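Local coordinates for glycerophosphoryl diester phosphodiesterase (Agrobacterium tumefaciens str. C58, PDB 3KS6), which belongs to the glycerophosphoryl diester phosphodiesterase family, whose members are built on a TIM barrel, and holds a magnesium ion in this model, at residues S216-A221 with F229-P234; T12-D17 with A27-E32; A194-Q199 with L205-W210. One frame throughout, in Å; residues are numbered along the deposited sequence.

Contact 1 of 3, residues S216-A221 with F229-P234; sequences SQITKA and FTTDRP
The F229 ring is met obliquely, neither squarely on a face nor squarely at an edge, by two aliphatic groups of helix 215-224. The methyl of A221 comes closest, with CB 3.6 Å from F229 CD2. One turn earlier, the CG2 branch of I218 reaches the far end of the same ring, 3.9 Å from F229 CZ. The ring owes its position to a first torsion of 62°, which places F229 CG between its own backbone N and carbonyl carbon and swings the ring up toward the helix. I218 lies across the phenyl group at about a right angle. Its CG2 makes the closer approach to the ring, while the CG1 branch, also near F229 CE1, carries CD1 on to T231, 3.9 Å from OG1. A237 of helix 234-249 and I5 of strand 4-8 also touch F229, so the ring is wedged between two helices and the sheet.

Helix 216-221 and strand 229-231 run nearly antiparallel, at 163°, with their axes 10.0 Å apart at closest approach. Side chains fill most of that spacing, and I218 CD1 also comes near the carbonyl oxygen of R233. T231 OG1 accepts from R233 N at 3.0 Å with an N-H...O angle of 160°, closing an ST turn as the strand gives way to the next helix, for which R233 is the N-cap residue. The same hydroxyl is also hydrogen-bonded to A212 O, and the R233 guanidinium reaches H213 O through NH1.

The chemistry is thus split. Hydrocarbon from I218, A221 and F229 seals the helix to the strand by dispersion and burial, whereas the hydroxyl that touches I218, T231 OG1, is satisfied by backbone groups where it faces CD1.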
loop_
_atom_site.group_PDB
_atom_site.type_symbol
_atom_site.label_atom_id
_atom_site.label_comp_id
_atom_site.label_asym_id
_atom_site.label_seq_id
_atom_site.Cartn_x
_atom_site.Cartn_y
_atom_site.Cartn_z
ATOM N N SER A 216 -18.363 7.378 4.663
ATOM C CA SER A 216 -18.949 6.296 5.446
ATOM C C SER A 216 -17.897 5.205 5.729
ATOM O O SER A 216 -17.847 4.659 6.831
ATOM C CB SER A 216 -20.172 5.689 4.742
ATOM O OG SER A 216 -19.901 5.466 3.374
ATOM N N GLN A 217 -17.100 4.892 4.724
ATOM C CA GLN A 217 -16.051 3.861 4.869
ATOM C C GLN A 217 -14.949 4.299 5.838
ATOM O O GLN A 217 -14.516 3.543 6.678
ATOM C CB GLN A 217 -15.423 3.580 3.516
ATOM C CG GLN A 217 -16.267 2.713 2.638
ATOM C CD GLN A 217 -15.714 2.604 1.263
ATOM O OE1 GLN A 217 -15.116 3.548 0.722
ATOM N NE2 GLN A 217 -15.921 1.427 0.653
ATOM N N ILE A 218 -14.488 5.536 5.678
ATOM C CA ILE A 218 -13.530 6.129 6.585
ATOM C C ILE A 218 -14.065 6.141 8.015
ATOM O O ILE A 218 -13.369 5.711 8.934
ATOM C CB ILE A 218 -13.119 7.554 6.142
ATOM C CG1 ILE A 218 -12.340 7.524 4.810
ATOM C CG2 ILE A 218 -12.312 8.251 7.272
ATOM C CD1 ILE A 218 -12.214 8.874 4.110
ATOM N N THR A 219 -15.311 6.588 8.196
ATOM C CA THR A 219 -15.910 6.645 9.538
ATOM C C THR A 219 -16.091 5.237 10.123
ATOM O O THR A 219 -15.907 5.012 11.316
ATOM C CB THR A 219 -17.268 7.411 9.491
ATOM O OG1 THR A 219 -17.029 8.775 9.136
ATOM C CG2 THR A 219 -17.965 7.306 10.834
ATOM N N LYS A 220 -16.396 4.253 9.269
ATOM C CA LYS A 220 -16.519 2.886 9.751
ATOM C C LYS A 220 -15.169 2.408 10.306
ATOM O O LYS A 220 -15.101 1.811 11.380
ATOM C CB LYS A 220 -16.990 1.974 8.633
ATOM C CG LYS A 220 -16.967 0.510 8.939
ATOM C CD LYS A 220 -17.432 -0.253 7.704
ATOM C CE LYS A 220 -17.369 -1.731 7.929
ATOM N NZ LYS A 220 -17.868 -2.456 6.714
ATOM N N ALA A 221 -14.106 2.663 9.558
ATOM C CA ALA A 221 -12.731 2.312 9.963
ATOM C C ALA A 221 -12.364 2.953 11.322
ATOM O O ALA A 221 -11.836 2.290 12.239
ATOM C CB ALA A 221 -11.726 2.746 8.825
ATOM N N PHE A 229 -5.783 2.190 7.890
ATOM C CA PHE A 229 -6.501 2.024 6.614
ATOM C C PHE A 229 -5.848 2.826 5.537
ATOM O O PHE A 229 -5.271 3.887 5.811
ATOM C CB PHE A 229 -7.995 2.360 6.716
ATOM C CG PHE A 229 -8.297 3.798 7.087
ATOM C CD1 PHE A 229 -8.487 4.729 6.102
ATOM C CD2 PHE A 229 -8.468 4.180 8.417
ATOM C CE1 PHE A 229 -8.746 6.102 6.415
ATOM C CE2 PHE A 229 -8.778 5.519 8.756
ATOM C CZ PHE A 229 -8.920 6.470 7.753
ATOM N N THR A 230 -5.869 2.302 4.307
ATOM C CA THR A 230 -5.470 3.077 3.138
ATOM C C THR A 230 -6.698 3.787 2.552
ATOM O O THR A 230 -7.827 3.301 2.623
ATOM C CB THR A 230 -4.827 2.254 2.063
ATOM O OG1 THR A 230 -5.748 1.243 1.619
ATOM C CG2 THR A 230 -3.463 1.644 2.586
ATOM N N THR A 231 -6.460 4.983 2.014
ATOM C CA THR A 231 -7.529 5.825 1.447
ATOM C C THR A 231 -7.067 6.643 0.267
ATOM O O THR A 231 -5.971 7.204 0.248
ATOM C CB THR A 231 -8.143 6.805 2.514
ATOM O OG1 THR A 231 -9.221 7.607 1.956
ATOM C CG2 THR A 231 -7.057 7.717 3.122
ATOM N N ASP A 232 -7.938 6.731 -0.726
ATOM C CA ASP A 232 -7.736 7.606 -1.877
ATOM C C ASP A 232 -8.089 9.059 -1.582
ATOM O O ASP A 232 -7.898 9.909 -2.461
ATOM C CB ASP A 232 -8.589 7.151 -3.079
ATOM C CG ASP A 232 -7.990 5.990 -3.818
ATOM O OD1 ASP A 232 -6.789 5.696 -3.625
ATOM O OD2 ASP A 232 -8.744 5.396 -4.630
ATOM N N ARG A 233 -8.602 9.338 -0.369
ATOM C CA ARG A 233 -8.968 10.701 0.043
ATOM C C ARG A 233 -8.328 11.057 1.401
ATOM O O ARG A 233 -9.030 11.245 2.411
ATOM C CB ARG A 233 -10.494 10.849 0.099
ATOM C CG ARG A 233 -11.162 10.798 -1.287
ATOM C CD ARG A 233 -12.596 11.350 -1.224
ATOM N NE ARG A 233 -13.273 11.455 -2.539
ATOM C CZ ARG A 233 -14.020 10.512 -3.130
ATOM N NH1 ARG A 233 -14.187 9.302 -2.588
ATOM N NH2 ARG A 233 -14.601 10.761 -4.307
ATOM N N PRO A 234 -7.002 11.145 1.414
ATOM C CA PRO A 234 -6.266 11.381 2.646
ATOM C C PRO A 234 -6.650 12.685 3.350
ATOM O O PRO A 234 -6.706 12.730 4.578
ATOM C CB PRO A 234 -4.812 11.408 2.175
ATOM C CG PRO A 234 -4.875 11.743 0.674
ATOM C CD PRO A 234 -6.089 10.989 0.258
#

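Contact 2 of 3, residues T12-D17 with A27-E32; sequences TLEFGD and AAMALE
F15 and the selenomethionine M29 meet through a single methyl group: M29 CE lies at the edge of the F15 ring, near its plane, 3.7 Å from CE2 and 3.9 Å from CZ. The two side chains come from opposite directions and span a wide gap: the nearest CA atoms across the contact include those of E14 and M29, CA to CA 13.0 Å. M29 manages this by running extended beyond CG, with chi2 at 180°, so that its far end rather than its stem does the touching. The same methyl lies loosely near the E14 carboxylate, 4.3 Å from OE1.

Next outward, E14 CB sits 3.5 Å above one face of the F15 ring, offset toward its rim, so neighbours in the chain pack on each other and probably limit the ring's freedom on that side. H21 meets the ring with its plane turned by about 60°, and A25 of helix 20-27 touches it too. M29 is backed by I238 of helix 234-249, and E14 OE1 is hydrogen-bonded to T235 OG1 in the first turn of that helix.

Farther out, the two backbones are shaped by local turns. G16 N bonds to T12 O at 2.9 Å, closing the short helix 12-15, and G16 then leaves it with a positive phi of 93°, backbone angles that suit a residue without a side chain. Beyond M29, the chain folds through an inverse gamma turn centred on A30, with a weak bond from L31 N to M29 O.

Across the contact itself the attraction is probably mainly dispersive, and the buried area is small (76 Å²). The polar end of E14 is engaged instead at the start of helix 234-249, whose dipole would be expected to favour a charged carboxylate there.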
loop_
_atom_site.group_PDB
_atom_site.type_symbol
_atom_site.label_atom_id
_atom_site.label_comp_id
_atom_site.label_asym_id
_atom_site.label_seq_id
_atom_site.Cartn_x
_atom_site.Cartn_y
_atom_site.Cartn_z
ATOM N N THR A 12 -5.083 8.936 -4.671
ATOM C CA THR A 12 -5.543 8.802 -6.058
ATOM C C THR A 12 -6.640 9.781 -6.468
ATOM O O THR A 12 -6.566 10.396 -7.511
ATOM C CB THR A 12 -6.065 7.356 -6.313
ATOM O OG1 THR A 12 -5.096 6.423 -5.807
ATOM C CG2 THR A 12 -6.305 7.057 -7.792
ATOM N N LEU A 13 -7.661 9.886 -5.647
ATOM C CA LEU A 13 -8.839 10.630 -6.024
ATOM C C LEU A 13 -8.677 12.119 -5.791
ATOM O O LEU A 13 -9.578 12.862 -6.132
ATOM C CB LEU A 13 -10.057 10.099 -5.293
ATOM C CG LEU A 13 -10.620 8.764 -5.783
ATOM C CD1 LEU A 13 -11.839 8.385 -4.960
ATOM C CD2 LEU A 13 -10.996 8.859 -7.257
ATOM N N GLU A 14 -7.557 12.538 -5.187
ATOM C CA GLU A 14 -7.238 13.961 -5.025
ATOM C C GLU A 14 -6.221 14.431 -6.087
ATOM O O GLU A 14 -6.328 15.546 -6.630
ATOM C CB GLU A 14 -6.668 14.241 -3.624
ATOM C CG GLU A 14 -7.672 13.989 -2.504
ATOM C CD GLU A 14 -7.162 14.259 -1.099
ATOM O OE1 GLU A 14 -6.217 15.045 -0.917
ATOM O OE2 GLU A 14 -7.766 13.692 -0.157
ATOM N N PHE A 15 -5.230 13.588 -6.388
ATOM C CA PHE A 15 -4.076 14.003 -7.194
ATOM C C PHE A 15 -3.704 13.121 -8.379
ATOM O O PHE A 15 -2.647 13.356 -9.014
ATOM C CB PHE A 15 -2.847 14.052 -6.296
ATOM C CG PHE A 15 -3.063 14.813 -5.034
ATOM C CD1 PHE A 15 -3.230 16.171 -5.061
ATOM C CD2 PHE A 15 -3.085 14.161 -3.819
ATOM C CE1 PHE A 15 -3.450 16.879 -3.887
ATOM C CE2 PHE A 15 -3.277 14.867 -2.641
ATOM C CZ PHE A 15 -3.466 16.219 -2.680
ATOM N N GLY A 16 -4.519 12.108 -8.658
ATOM C CA GLY A 16 -4.187 11.158 -9.688
ATOM C C GLY A 16 -3.458 9.992 -9.081
ATOM O O GLY A 16 -2.997 10.047 -7.937
ATOM N N ASP A 17 -3.318 8.943 -9.880
ATOM C CA ASP A 17 -2.768 7.688 -9.414
ATOM C C ASP A 17 -1.237 7.682 -9.435
ATOM O O ASP A 17 -0.614 7.724 -10.496
ATOM C CB ASP A 17 -3.336 6.583 -10.295
ATOM C CG ASP A 17 -3.024 5.172 -9.787
ATOM O OD1 ASP A 17 -1.896 4.897 -9.326
ATOM O OD2 ASP A 17 -3.940 4.331 -9.895
ATOM N N ALA A 27 3.478 13.776 1.527
ATOM C CA ALA A 27 4.663 13.911 2.392
ATOM C C ALA A 27 4.519 15.037 3.399
ATOM O O ALA A 27 5.134 14.982 4.482
ATOM C CB ALA A 27 5.914 14.124 1.570
ATOM N N ALA A 28 3.713 16.031 3.050
ATOM C CA ALA A 28 3.449 17.217 3.912
ATOM C C ALA A 28 2.196 17.142 4.788
ATOM O O ALA A 28 1.915 18.077 5.564
ATOM C CB ALA A 28 3.369 18.457 3.008
HETATM N N MSE A 29 1.432 16.049 4.700
HETATM C CA MSE A 29 0.181 15.916 5.474
HETATM C C MSE A 29 0.362 15.295 6.835
HETATM O O MSE A 29 1.325 14.570 7.075
HETATM C CB MSE A 29 -0.852 15.092 4.709
HETATM C CG MSE A 29 -1.364 15.803 3.513
HETATM SE SE MSE A 29 -2.693 14.630 2.617
HETATM C CE MSE A 29 -2.342 15.355 0.934
ATOM N N ALA A 30 -0.588 15.574 7.725
ATOM C CA ALA A 30 -0.571 15.059 9.067
ATOM C C ALA A 30 -1.202 13.677 9.094
ATOM O O ALA A 30 -2.255 13.486 9.703
ATOM C CB ALA A 30 -1.344 16.009 10.002
ATOM N N LEU A 31 -0.543 12.734 8.417
ATOM C CA LEU A 31 -0.934 11.329 8.379
ATOM C C LEU A 31 0.354 10.546 8.546
ATOM O O LEU A 31 1.435 11.126 8.589
ATOM C CB LEU A 31 -1.748 10.956 7.117
ATOM C CG LEU A 31 -1.239 11.416 5.744
ATOM C CD1 LEU A 31 0.173 10.903 5.432
ATOM C CD2 LEU A 31 -2.255 11.049 4.636
ATOM N N GLU A 32 0.257 9.228 8.603
ATOM C CA GLU A 32 1.364 8.410 9.053
ATOM C C GLU A 32 2.095 7.650 7.994
ATOM O O GLU A 32 3.268 7.393 8.165
ATOM C CB GLU A 32 0.866 7.420 10.097
ATOM C CG GLU A 32 0.450 8.101 11.410
ATOM C CD GLU A 32 -0.853 8.825 11.292
ATOM O OE1 GLU A 32 -1.752 8.197 10.708
ATOM O OE2 GLU A 32 -0.998 9.988 11.776
#

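Contact 3 of 3, residues A194-Q199 with L205-W210; sequences AGLMAQ and LDFGCW
Strand 184-188, helix 194-202 and strand 206-210 form a beta-alpha-beta unit, and this contact is where its helix settles onto its second strand. F207 supplies the ring that points up at the helix, and L196 and M197, side by side in sequence, take different parts of it. The selenomethionine M197 lies over a face: its CB makes a CH-pi contact 3.9 Å from the F207 ring centroid and 23° off the normal, and its CG sits 3.6 Å from F207 CD2. Beyond that, SE slides off the ring, 5.1 Å from the centroid, a Met-aromatic contact that is oblique and longer than those of the methylenes. L196 approaches at the rim, with CD2 near the ring plane and 3.8 Å from F207 CE1, lying about perpendicular to the phenylalanine. A first torsion of -178° carries the F207 ring away from the strand, opposite its backbone N, to meet both.

V187 of the neighbouring parallel strand touches both L196 and F207, and V226 also packs on the ring. Aliphatic and aromatic side chains packed between an outer helix and an inner parallel strand are the layer expected in a TIM barrel.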
loop_
_atom_site.group_PDB
_atom_site.type_symbol
_atom_site.label_atom_id
_atom_site.label_comp_id
_atom_site.label_asym_id
_atom_site.label_seq_id
_atom_site.Cartn_x
_atom_site.Cartn_y
_atom_site.Cartn_z
ATOM N N ALA A 194 -17.142 -5.704 13.316
ATOM C CA ALA A 194 -16.697 -5.970 14.694
ATOM C C ALA A 194 -16.343 -7.428 14.955
ATOM O O ALA A 194 -15.366 -7.713 15.639
ATOM C CB ALA A 194 -17.791 -5.514 15.714
ATOM N N GLY A 195 -17.171 -8.349 14.453
ATOM C CA GLY A 195 -16.930 -9.775 14.675
ATOM C C GLY A 195 -15.634 -10.239 14.020
ATOM O O GLY A 195 -14.908 -11.028 14.600
ATOM N N LEU A 196 -15.410 -9.830 12.782
ATOM C CA LEU A 196 -14.156 -10.188 12.089
ATOM C C LEU A 196 -12.947 -9.639 12.818
ATOM O O LEU A 196 -11.982 -10.352 13.066
ATOM C CB LEU A 196 -14.144 -9.679 10.658
ATOM C CG LEU A 196 -12.880 -10.065 9.863
ATOM C CD1 LEU A 196 -12.748 -11.570 9.814
ATOM C CD2 LEU A 196 -12.861 -9.423 8.458
HETATM N N MSE A 197 -12.996 -8.373 13.170
HETATM C CA MSE A 197 -11.882 -7.776 13.885
HETATM C C MSE A 197 -11.589 -8.477 15.200
HETATM O O MSE A 197 -10.432 -8.693 15.545
HETATM C CB MSE A 197 -12.125 -6.265 14.086
HETATM C CG MSE A 197 -11.081 -5.597 14.927
HETATM SE SE MSE A 197 -11.408 -3.681 14.973
HETATM C CE MSE A 197 -10.240 -3.260 16.409
ATOM N N ALA A 198 -12.634 -8.821 15.945
ATOM C CA ALA A 198 -12.487 -9.551 17.179
ATOM C C ALA A 198 -11.846 -10.906 16.964
ATOM O O ALA A 198 -10.935 -11.281 17.695
ATOM C CB ALA A 198 -13.889 -9.719 17.880
ATOM N N GLN A 199 -12.338 -11.660 15.979
ATOM C CA GLN A 199 -11.797 -12.987 15.707
ATOM C C GLN A 199 -10.293 -12.915 15.357
ATOM O O GLN A 199 -9.469 -13.736 15.846
ATOM C CB GLN A 199 -12.590 -13.638 14.578
ATOM C CG GLN A 199 -12.220 -15.092 14.416
ATOM C CD GLN A 199 -13.004 -15.771 13.361
ATOM O OE1 GLN A 199 -13.970 -15.233 12.840
ATOM N NE2 GLN A 199 -12.601 -17.017 13.050
ATOM N N LEU A 205 -3.401 -11.427 16.018
ATOM C CA LEU A 205 -3.055 -10.716 14.807
ATOM C C LEU A 205 -3.531 -9.295 14.820
ATOM O O LEU A 205 -4.601 -9.003 15.384
ATOM C CB LEU A 205 -3.716 -11.409 13.606
ATOM C CG LEU A 205 -3.383 -12.875 13.296
ATOM C CD1 LEU A 205 -4.253 -13.331 12.148
ATOM C CD2 LEU A 205 -1.895 -13.071 13.007
ATOM N N ASP A 206 -2.778 -8.399 14.190
ATOM C CA ASP A 206 -3.249 -7.022 14.055
ATOM C C ASP A 206 -4.241 -6.960 12.893
ATOM O O ASP A 206 -4.204 -7.780 11.984
ATOM C CB ASP A 206 -2.118 -6.031 13.779
ATOM C CG ASP A 206 -1.302 -5.686 15.019
ATOM O OD1 ASP A 206 -1.749 -5.979 16.135
ATOM O OD2 ASP A 206 -0.202 -5.122 14.854
ATOM N N PHE A 207 -5.127 -5.973 12.938
ATOM C CA PHE A 207 -6.237 -5.877 11.987
ATOM C C PHE A 207 -6.357 -4.480 11.420
ATOM O O PHE A 207 -6.605 -3.524 12.149
ATOM C CB PHE A 207 -7.582 -6.249 12.674
ATOM C CG PHE A 207 -8.788 -6.229 11.723
ATOM C CD1 PHE A 207 -9.073 -7.329 10.900
ATOM C CD2 PHE A 207 -9.622 -5.133 11.661
ATOM C CE1 PHE A 207 -10.149 -7.319 10.035
ATOM C CE2 PHE A 207 -10.721 -5.113 10.787
ATOM C CZ PHE A 207 -10.969 -6.195 9.963
ATOM N N GLY A 208 -6.254 -4.374 10.105
ATOM C CA GLY A 208 -6.467 -3.127 9.412
ATOM C C GLY A 208 -7.238 -3.279 8.110
ATOM O O GLY A 208 -7.644 -4.388 7.737
ATOM N N CYS A 209 -7.440 -2.160 7.419
ATOM C CA CYS A 209 -8.271 -2.149 6.228
ATOM C C CYS A 209 -7.677 -1.392 5.056
ATOM O O CYS A 209 -6.653 -0.679 5.159
ATOM C CB CYS A 209 -9.690 -1.618 6.549
ATOM S SG CYS A 209 -10.504 -2.476 7.890
ATOM N N TRP A 210 -8.299 -1.587 3.903
ATOM C CA TRP A 210 -7.943 -0.879 2.680
ATOM C C TRP A 210 -9.222 -0.586 1.880
ATOM O O TRP A 210 -10.323 -1.071 2.209
ATOM C CB TRP A 210 -6.880 -1.627 1.844
ATOM C CG TRP A 210 -7.124 -3.087 1.660
ATOM C CD1 TRP A 210 -6.769 -4.064 2.492
ATOM C CD2 TRP A 210 -7.775 -3.716 0.538
ATOM N NE1 TRP A 210 -7.169 -5.291 1.990
ATOM C CE2 TRP A 210 -7.772 -5.095 0.780
ATOM C CE3 TRP A 210 -8.337 -3.245 -0.657
ATOM C CZ2 TRP A 210 -8.353 -6.002 -0.099
ATOM C CZ3 TRP A 210 -8.889 -4.139 -1.530
ATOM C CH2 TRP A 210 -8.895 -5.506 -1.254
#

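Contacts 1 and 3 pack helices on barrel strands; contact 2 is a surface contact beside contact 1. Contacts 1 and 3 are consecutive, strand 206-210 leading into helix 215-224; their centres are 15 Å apart, and a probable hydrogen bond, T230 N to C209 O at 3.2 Å, joins the two strands. Contact 2 lies 13 Å from contact 1, centre to centre, and joins it through D232, whose OD1 is 2.9 Å from T12 OG1, a probable hydrogen bond. Contacts 2 and 3 do not touch, their centres being 25 Å apart. The magnesium ion, held by E35, D37 and E105, is about 12 Å from the T231 side chain; the loop of contact 2 runs into strand 33-40, which carries E35 and D37.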